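Local coordinates for uncharacterized protein AbaSI (Acinetobacter baumannii, PDB 4PAR) that probably recognises 5-hydroxymethylcytosine in DNA through an SRA-like domain and cleaves the DNA with a VSR-like endonuclease domain, at residues W224-I235 with T244-E252. The protein carries 3 engineered substitutions. Numbering follows the deposited sequence.
Sequences WFPRLYENKDWI and TITEKSTDE
Thr-250 and Ser-249 converge on the carbonyl of Asp-233, tying the loop between strands 221-224 and 236-238 of the SRA-like domain to the chain that leaves strand 244-247. Three donors share that oxygen. Thr-250 N reaches Asp-233 O at 3.1 Å. Thr-250 OG1 approaches Asp-233 O at 2.9 Å from above the carbonyl plane. Ser-249 OG adds a third bond, 3.2 Å from Asp-233 O. With chi1 at 55°, Thr-250 OG1 is tucked between its own backbone N and carbonyl carbon, which lets hydroxyl and amide grip one acceptor. One step further, Lys-248 N makes a weak bond to Ile-235 O.

Glu-247 carries the buried side of the contact. Its extended chain, CG anti to the backbone N, carries the carboxylate out to two indoles. The carboxylate meets CZ2 and CH2 of Trp-224, with Trp-224 CH2 3.4 Å from Glu-247 OE1 and the two planes 31° apart. OE2 also lies over one face of the Trp-234 indole, near its rim and 4.0 Å above its plane, with the carboxylate nearly perpendicular to the ring; Asp-233 OD1 sits over the opposite face, again toward the rim. Arg-269 of strand 268-276 forms a salt bridge with Glu-247 OE1 and a cation-pi contact with Trp-224, so it probably offsets the buried negative charge. Trp-262 of helix 252-264 also packs on Glu-247. At the other end, Ile-238 touches both Leu-228 and Ile-245, whose side chains cross at about a right angle, Leu-228 CD2 lying 4.0 Å from Ile-245 CD1.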
ATOM      1  N   TRP F 224      20.482  24.872  -3.934  1.00111.39           N
ATOM      2  CA  TRP F 224      19.050  24.809  -3.681  1.00109.73           C
ATOM      3  C   TRP F 224      18.466  23.427  -3.969  1.00 98.27           C
ATOM      4  O   TRP F 224      18.790  22.808  -4.981  1.00 91.79           O
ATOM      5  CB  TRP F 224      18.336  25.872  -4.514  1.00105.69           C
ATOM      6  CG  TRP F 224      16.961  26.175  -4.043  1.00101.23           C
ATOM      7  CD1 TRP F 224      16.454  25.962  -2.792  1.00102.47           C
ATOM      8  CD2 TRP F 224      15.900  26.737  -4.817  1.00 97.14           C
ATOM      9  NE1 TRP F 224      15.141  26.364  -2.739  1.00104.66           N
ATOM     10  CE2 TRP F 224      14.776  26.842  -3.970  1.00104.20           C
ATOM     11  CE3 TRP F 224      15.790  27.161  -6.144  1.00 95.55           C
ATOM     12  CZ2 TRP F 224      13.559  27.355  -4.409  1.00108.89           C
ATOM     13  CZ3 TRP F 224      14.583  27.666  -6.578  1.00 97.18           C
ATOM     14  CH2 TRP F 224      13.483  27.762  -5.714  1.00109.40           C
ATOM     15  N   PHE F 225      17.591  22.956  -3.080  1.00100.43           N
ATOM     16  CA  PHE F 225      16.950  21.651  -3.245  1.00 92.39           C
ATOM     17  C   PHE F 225      15.435  21.770  -3.255  1.00 92.03           C
ATOM     18  O   PHE F 225      14.765  21.197  -2.401  1.00 92.38           O
ATOM     19  CB  PHE F 225      17.358  20.698  -2.121  1.00 93.16           C
ATOM     20  CG  PHE F 225      18.832  20.625  -1.891  1.00 96.40           C
ATOM     21  CD1 PHE F 225      19.703  20.435  -2.949  1.00100.59           C
ATOM     22  CD2 PHE F 225      19.351  20.755  -0.614  1.00111.78           C
ATOM     23  CE1 PHE F 225      21.068  20.374  -2.735  1.00114.41           C
ATOM     24  CE2 PHE F 225      20.713  20.696  -0.394  1.00115.70           C
ATOM     25  CZ  PHE F 225      21.572  20.503  -1.455  1.00115.32           C
ATOM     26  N   PRO F 226      14.887  22.503  -4.231  1.00 91.43           N
ATOM     27  CA  PRO F 226      13.444  22.730  -4.250  1.00 91.80           C
ATOM     28  C   PRO F 226      12.647  21.558  -4.808  1.00 89.21           C
ATOM     29  O   PRO F 226      13.175  20.725  -5.548  1.00 86.81           O
ATOM     30  CB  PRO F 226      13.309  23.943  -5.163  1.00 92.32           C
ATOM     31  CG  PRO F 226      14.416  23.769  -6.140  1.00 90.22           C
ATOM     32  CD  PRO F 226      15.542  23.088  -5.414  1.00 90.37           C
ATOM     33  N   ARG F 227      11.376  21.497  -4.435  1.00 89.96           N
ATOM     34  CA  ARG F 227      10.419  20.699  -5.175  1.00 88.30           C
ATOM     35  C   ARG F 227       9.833  21.616  -6.234  1.00 90.65           C
ATOM     36  O   ARG F 227       9.268  22.657  -5.909  1.00115.06           O
ATOM     37  CB  ARG F 227       9.327  20.139  -4.269  1.00 93.70           C
ATOM     38  CG  ARG F 227       9.819  19.217  -3.165  1.00102.23           C
ATOM     39  CD  ARG F 227       8.629  18.633  -2.419  1.00109.08           C
ATOM     40  NE  ARG F 227       9.005  17.734  -1.332  1.00111.05           N
ATOM     41  CZ  ARG F 227       8.136  16.976  -0.671  1.00128.53           C
ATOM     42  NH1 ARG F 227       6.850  17.008  -0.994  1.00138.87           N
ATOM     43  NH2 ARG F 227       8.547  16.185   0.309  1.00136.90           N
ATOM     44  N   LEU F 228       9.943  21.221  -7.495  1.00 90.20           N
ATOM     45  CA  LEU F 228       9.638  22.112  -8.609  1.00 87.04           C
ATOM     46  C   LEU F 228       8.156  22.079  -8.947  1.00 94.08           C
ATOM     47  O   LEU F 228       7.724  22.604  -9.969  1.00112.85           O
ATOM     48  CB  LEU F 228      10.475  21.754  -9.837  1.00 84.30           C
ATOM     49  CG  LEU F 228      11.796  22.523  -9.931  1.00 84.03           C
ATOM     50  CD1 LEU F 228      12.660  22.231  -8.734  1.00 85.96           C
ATOM     51  CD2 LEU F 228      12.543  22.189 -11.201  1.00 81.18           C
ATOM     52  N   TYR F 229       7.391  21.412  -8.094  1.00 95.08           N
ATOM     53  CA  TYR F 229       5.944  21.377  -8.208  1.00 91.86           C
ATOM     54  C   TYR F 229       5.289  22.060  -7.013  1.00 96.39           C
ATOM     55  O   TYR F 229       5.971  22.615  -6.151  1.00 96.91           O
ATOM     56  CB  TYR F 229       5.463  19.934  -8.323  1.00 88.97           C
ATOM     57  CG  TYR F 229       6.144  18.992  -7.358  1.00 84.83           C
ATOM     58  CD1 TYR F 229       5.561  18.674  -6.141  1.00 86.34           C
ATOM     59  CD2 TYR F 229       7.374  18.419  -7.665  1.00 89.28           C
ATOM     60  CE1 TYR F 229       6.183  17.808  -5.257  1.00 95.10           C
ATOM     61  CE2 TYR F 229       8.002  17.558  -6.790  1.00 95.03           C
ATOM     62  CZ  TYR F 229       7.402  17.253  -5.588  1.00 95.98           C
ATOM     63  OH  TYR F 229       8.029  16.391  -4.717  1.00103.03           O
ATOM     64  N   GLU F 230       3.963  22.026  -6.968  1.00105.24           N
ATOM     65  CA  GLU F 230       3.231  22.606  -5.852  1.00113.79           C
ATOM     66  C   GLU F 230       3.139  21.617  -4.693  1.00106.85           C
ATOM     67  O   GLU F 230       2.863  20.431  -4.888  1.00101.39           O
ATOM     68  CB  GLU F 230       1.831  23.049  -6.293  1.00132.70           C
ATOM     69  CG  GLU F 230       1.028  21.980  -7.027  1.00140.14           C
ATOM     70  CD  GLU F 230      -0.321  22.487  -7.516  1.00133.61           C
ATOM     71  OE1 GLU F 230      -0.759  23.567  -7.057  1.00119.16           O
ATOM     72  OE2 GLU F 230      -0.939  21.805  -8.362  1.00127.97           O
ATOM     73  N   ASN F 231       3.386  22.114  -3.487  1.00100.17           N
ATOM     74  CA  ASN F 231       3.282  21.305  -2.282  1.00105.33           C
ATOM     75  C   ASN F 231       2.799  22.160  -1.122  1.00118.46           C
ATOM     76  O   ASN F 231       2.307  23.268  -1.331  1.00116.52           O
ATOM     77  CB  ASN F 231       4.616  20.630  -1.940  1.00110.53           C
ATOM     78  CG  ASN F 231       5.696  21.618  -1.547  1.00120.32           C
ATOM     79  OD1 ASN F 231       5.906  22.629  -2.217  1.00116.28           O
ATOM     80  ND2 ASN F 231       6.394  21.322  -0.455  1.00125.64           N
ATOM     81  N   LYS F 232       2.923  21.632   0.092  1.00131.46           N
ATOM     82  CA  LYS F 232       2.328  22.243   1.279  1.00129.73           C
ATOM     83  C   LYS F 232       2.706  23.712   1.507  1.00128.85           C
ATOM     84  O   LYS F 232       1.827  24.571   1.563  1.00123.45           O
ATOM     85  CB  LYS F 232       2.701  21.425   2.524  1.00130.03           C
ATOM     86  CG  LYS F 232       4.166  20.996   2.590  1.00129.17           C
ATOM     87  CD  LYS F 232       4.568  20.585   4.001  1.00130.79           C
ATOM     88  CE  LYS F 232       6.063  20.318   4.098  1.00120.70           C
ATOM     89  NZ  LYS F 232       6.484  20.006   5.493  1.00113.45           N
ATOM     90  N   ASP F 233       3.997  24.005   1.638  1.00133.61           N
ATOM     91  CA  ASP F 233       4.418  25.358   1.994  1.00127.17           C
ATOM     92  C   ASP F 233       4.480  26.335   0.810  1.00134.84           C
ATOM     93  O   ASP F 233       4.062  27.485   0.950  1.00129.80           O
ATOM     94  CB  ASP F 233       5.769  25.322   2.722  1.00113.42           C
ATOM     95  CG  ASP F 233       6.811  24.511   1.989  1.00117.15           C
ATOM     96  OD1 ASP F 233       7.628  25.112   1.260  1.00108.41           O
ATOM     97  OD2 ASP F 233       6.820  23.272   2.151  1.00129.07           O
ATOM     98  N   TRP F 234       4.985  25.907  -0.348  1.00140.56           N
ATOM     99  CA  TRP F 234       5.083  26.844  -1.472  1.00135.27           C
ATOM    100  C   TRP F 234       4.902  26.242  -2.876  1.00113.64           C
ATOM    101  O   TRP F 234       4.974  25.033  -3.067  1.00107.73           O
ATOM    102  CB  TRP F 234       6.418  27.606  -1.396  1.00140.07           C
ATOM    103  CG  TRP F 234       7.679  26.791  -1.406  1.00139.66           C
ATOM    104  CD1 TRP F 234       7.894  25.603  -2.041  1.00145.66           C
ATOM    105  CD2 TRP F 234       8.911  27.126  -0.752  1.00140.33           C
ATOM    106  NE1 TRP F 234       9.182  25.175  -1.821  1.00151.54           N
ATOM    107  CE2 TRP F 234       9.827  26.091  -1.031  1.00142.69           C
ATOM    108  CE3 TRP F 234       9.326  28.198   0.045  1.00136.98           C
ATOM    109  CZ2 TRP F 234      11.134  26.095  -0.541  1.00135.68           C
ATOM    110  CZ3 TRP F 234      10.625  28.202   0.532  1.00138.98           C
ATOM    111  CH2 TRP F 234      11.512  27.158   0.237  1.00139.06           C
ATOM    112  N   ILE F 235       4.649  27.121  -3.844  1.00122.54           N
ATOM    113  CA  ILE F 235       4.366  26.744  -5.231  1.00115.08           C
ATOM    114  C   ILE F 235       5.534  27.041  -6.162  1.00118.83           C
ATOM    115  O   ILE F 235       5.907  28.199  -6.356  1.00118.11           O
ATOM    116  CB  ILE F 235       3.126  27.489  -5.780  1.00117.52           C
ATOM    117  CG1 ILE F 235       1.853  27.041  -5.061  1.00126.83           C
ATOM    118  CG2 ILE F 235       2.991  27.283  -7.283  1.00107.94           C
ATOM    119  CD1 ILE F 235       0.623  27.832  -5.463  1.00127.91           C
ATOM    120  N   THR F 244      13.359  28.404 -17.255  1.00 93.44           N
ATOM    121  CA  THR F 244      12.895  29.337 -16.233  1.00105.32           C
ATOM    122  C   THR F 244      12.120  28.653 -15.113  1.00102.00           C
ATOM    123  O   THR F 244      11.185  27.894 -15.360  1.00105.28           O
ATOM    124  CB  THR F 244      12.004  30.449 -16.845  1.00 98.12           C
ATOM    125  OG1 THR F 244      10.701  30.409 -16.249  1.00 95.10           O
ATOM    126  CG2 THR F 244      11.876  30.280 -18.356  1.00 93.01           C
ATOM    127  N   ILE F 245      12.518  28.945 -13.881  1.00102.68           N
ATOM    128  CA  ILE F 245      11.861  28.419 -12.693  1.00 96.01           C
ATOM    129  C   ILE F 245      11.164  29.529 -11.911  1.00102.57           C
ATOM    130  O   ILE F 245      11.787  30.528 -11.568  1.00110.61           O
ATOM    131  CB  ILE F 245      12.866  27.721 -11.773  1.00 89.96           C
ATOM    132  CG1 ILE F 245      13.444  26.486 -12.466  1.00 97.48           C
ATOM    133  CG2 ILE F 245      12.215  27.362 -10.444  1.00 91.32           C
ATOM    134  CD1 ILE F 245      14.425  25.703 -11.614  1.00 94.97           C
ATOM    135  N   THR F 246       9.877  29.359 -11.624  1.00100.71           N
ATOM    136  CA  THR F 246       9.153  30.354 -10.836  1.00100.72           C
ATOM    137  C   THR F 246       8.956  29.890  -9.396  1.00101.44           C
ATOM    138  O   THR F 246       8.492  28.767  -9.145  1.00 99.87           O
ATOM    139  CB  THR F 246       7.773  30.685 -11.443  1.00102.90           C
ATOM    140  OG1 THR F 246       6.856  29.611 -11.192  1.00105.90           O
ATOM    141  CG2 THR F 246       7.885  30.925 -12.943  1.00106.13           C
ATOM    142  N   GLU F 247       9.322  30.766  -8.459  1.00106.51           N
ATOM    143  CA  GLU F 247       9.145  30.522  -7.029  1.00108.25           C
ATOM    144  C   GLU F 247       8.110  31.465  -6.411  1.00116.05           C
ATOM    145  O   GLU F 247       8.112  32.677  -6.667  1.00150.02           O
ATOM    146  CB  GLU F 247      10.476  30.656  -6.283  1.00109.17           C
ATOM    147  CG  GLU F 247      10.365  30.316  -4.796  1.00118.23           C
ATOM    148  CD  GLU F 247      11.697  30.354  -4.063  1.00118.21           C
ATOM    149  OE1 GLU F 247      12.691  30.847  -4.642  1.00111.56           O
ATOM    150  OE2 GLU F 247      11.747  29.888  -2.903  1.00113.57           O
ATOM    151  N   LYS F 248       7.241  30.875  -5.593  1.00110.82           N
ATOM    152  CA  LYS F 248       6.152  31.561  -4.912  1.00114.91           C
ATOM    153  C   LYS F 248       5.975  30.885  -3.555  1.00118.17           C
ATOM    154  O   LYS F 248       6.816  30.086  -3.155  1.00116.57           O
ATOM    155  CB  LYS F 248       4.861  31.496  -5.740  1.00115.67           C
ATOM    156  CG  LYS F 248       3.773  32.456  -5.291  1.00126.60           C
ATOM    157  CD  LYS F 248       2.399  32.088  -5.850  1.00134.64           C
ATOM    158  CE  LYS F 248       1.330  33.066  -5.350  1.00141.68           C
ATOM    159  NZ  LYS F 248       0.090  33.113  -6.181  1.00142.09           N
ATOM    160  N   SER F 249       4.895  31.209  -2.852  1.00129.05           N
ATOM    161  CA  SER F 249       4.524  30.518  -1.623  1.00126.72           C
ATOM    162  C   SER F 249       3.012  30.560  -1.437  1.00132.24           C
ATOM    163  O   SER F 249       2.327  31.368  -2.063  1.00136.73           O
ATOM    164  CB  SER F 249       5.224  31.130  -0.410  1.00122.91           C
ATOM    165  OG  SER F 249       4.720  30.590   0.797  1.00123.77           O
ATOM    166  N   THR F 250       2.495  29.678  -0.588  1.00135.54           N
ATOM    167  CA  THR F 250       1.061  29.619  -0.317  1.00144.32           C
ATOM    168  C   THR F 250       0.570  30.895   0.357  1.00157.28           C
ATOM    169  O   THR F 250      -0.416  31.492  -0.076  1.00169.16           O
ATOM    170  CB  THR F 250       0.710  28.412   0.568  1.00148.50           C
ATOM    171  OG1 THR F 250       1.495  28.450   1.767  1.00153.66           O
ATOM    172  CG2 THR F 250       0.991  27.114  -0.175  1.00134.15           C
ATOM    173  N   ASP F 251       1.255  31.305   1.420  1.00163.02           N
ATOM    174  CA  ASP F 251       0.962  32.574   2.077  1.00168.87           C
ATOM    175  C   ASP F 251       1.576  33.723   1.287  1.00163.93           C
ATOM    176  O   ASP F 251       2.769  33.704   0.979  1.00158.16           O
ATOM    177  CB  ASP F 251       1.490  32.585   3.515  1.00168.50           C
ATOM    178  CG  ASP F 251       0.703  31.674   4.437  1.00164.05           C
ATOM    179  OD1 ASP F 251       0.189  30.640   3.960  1.00167.98           O
ATOM    180  OD2 ASP F 251       0.604  31.994   5.642  1.00157.97           O
ATOM    181  N   GLU F 252       0.760  34.720   0.960  1.00166.01           N
ATOM    182  CA  GLU F 252       1.245  35.891   0.240  1.00170.85           C
ATOM    183  C   GLU F 252       2.137  36.749   1.136  1.00175.46           C
ATOM    184  O   GLU F 252       3.039  37.437   0.654  1.00181.50           O
ATOM    185  CB  GLU F 252       0.077  36.721  -0.299  1.00175.57           C
ATOM    186  CG  GLU F 252      -0.700  36.048  -1.425  1.00165.22           C
ATOM    187  CD  GLU F 252      -1.700  36.980  -2.089  1.00166.44           C
ATOM    188  OE1 GLU F 252      -1.840  38.133  -1.626  1.00167.73           O
ATOM    189  OE2 GLU F 252      -2.343  36.562  -3.074  1.00162.63           O
TER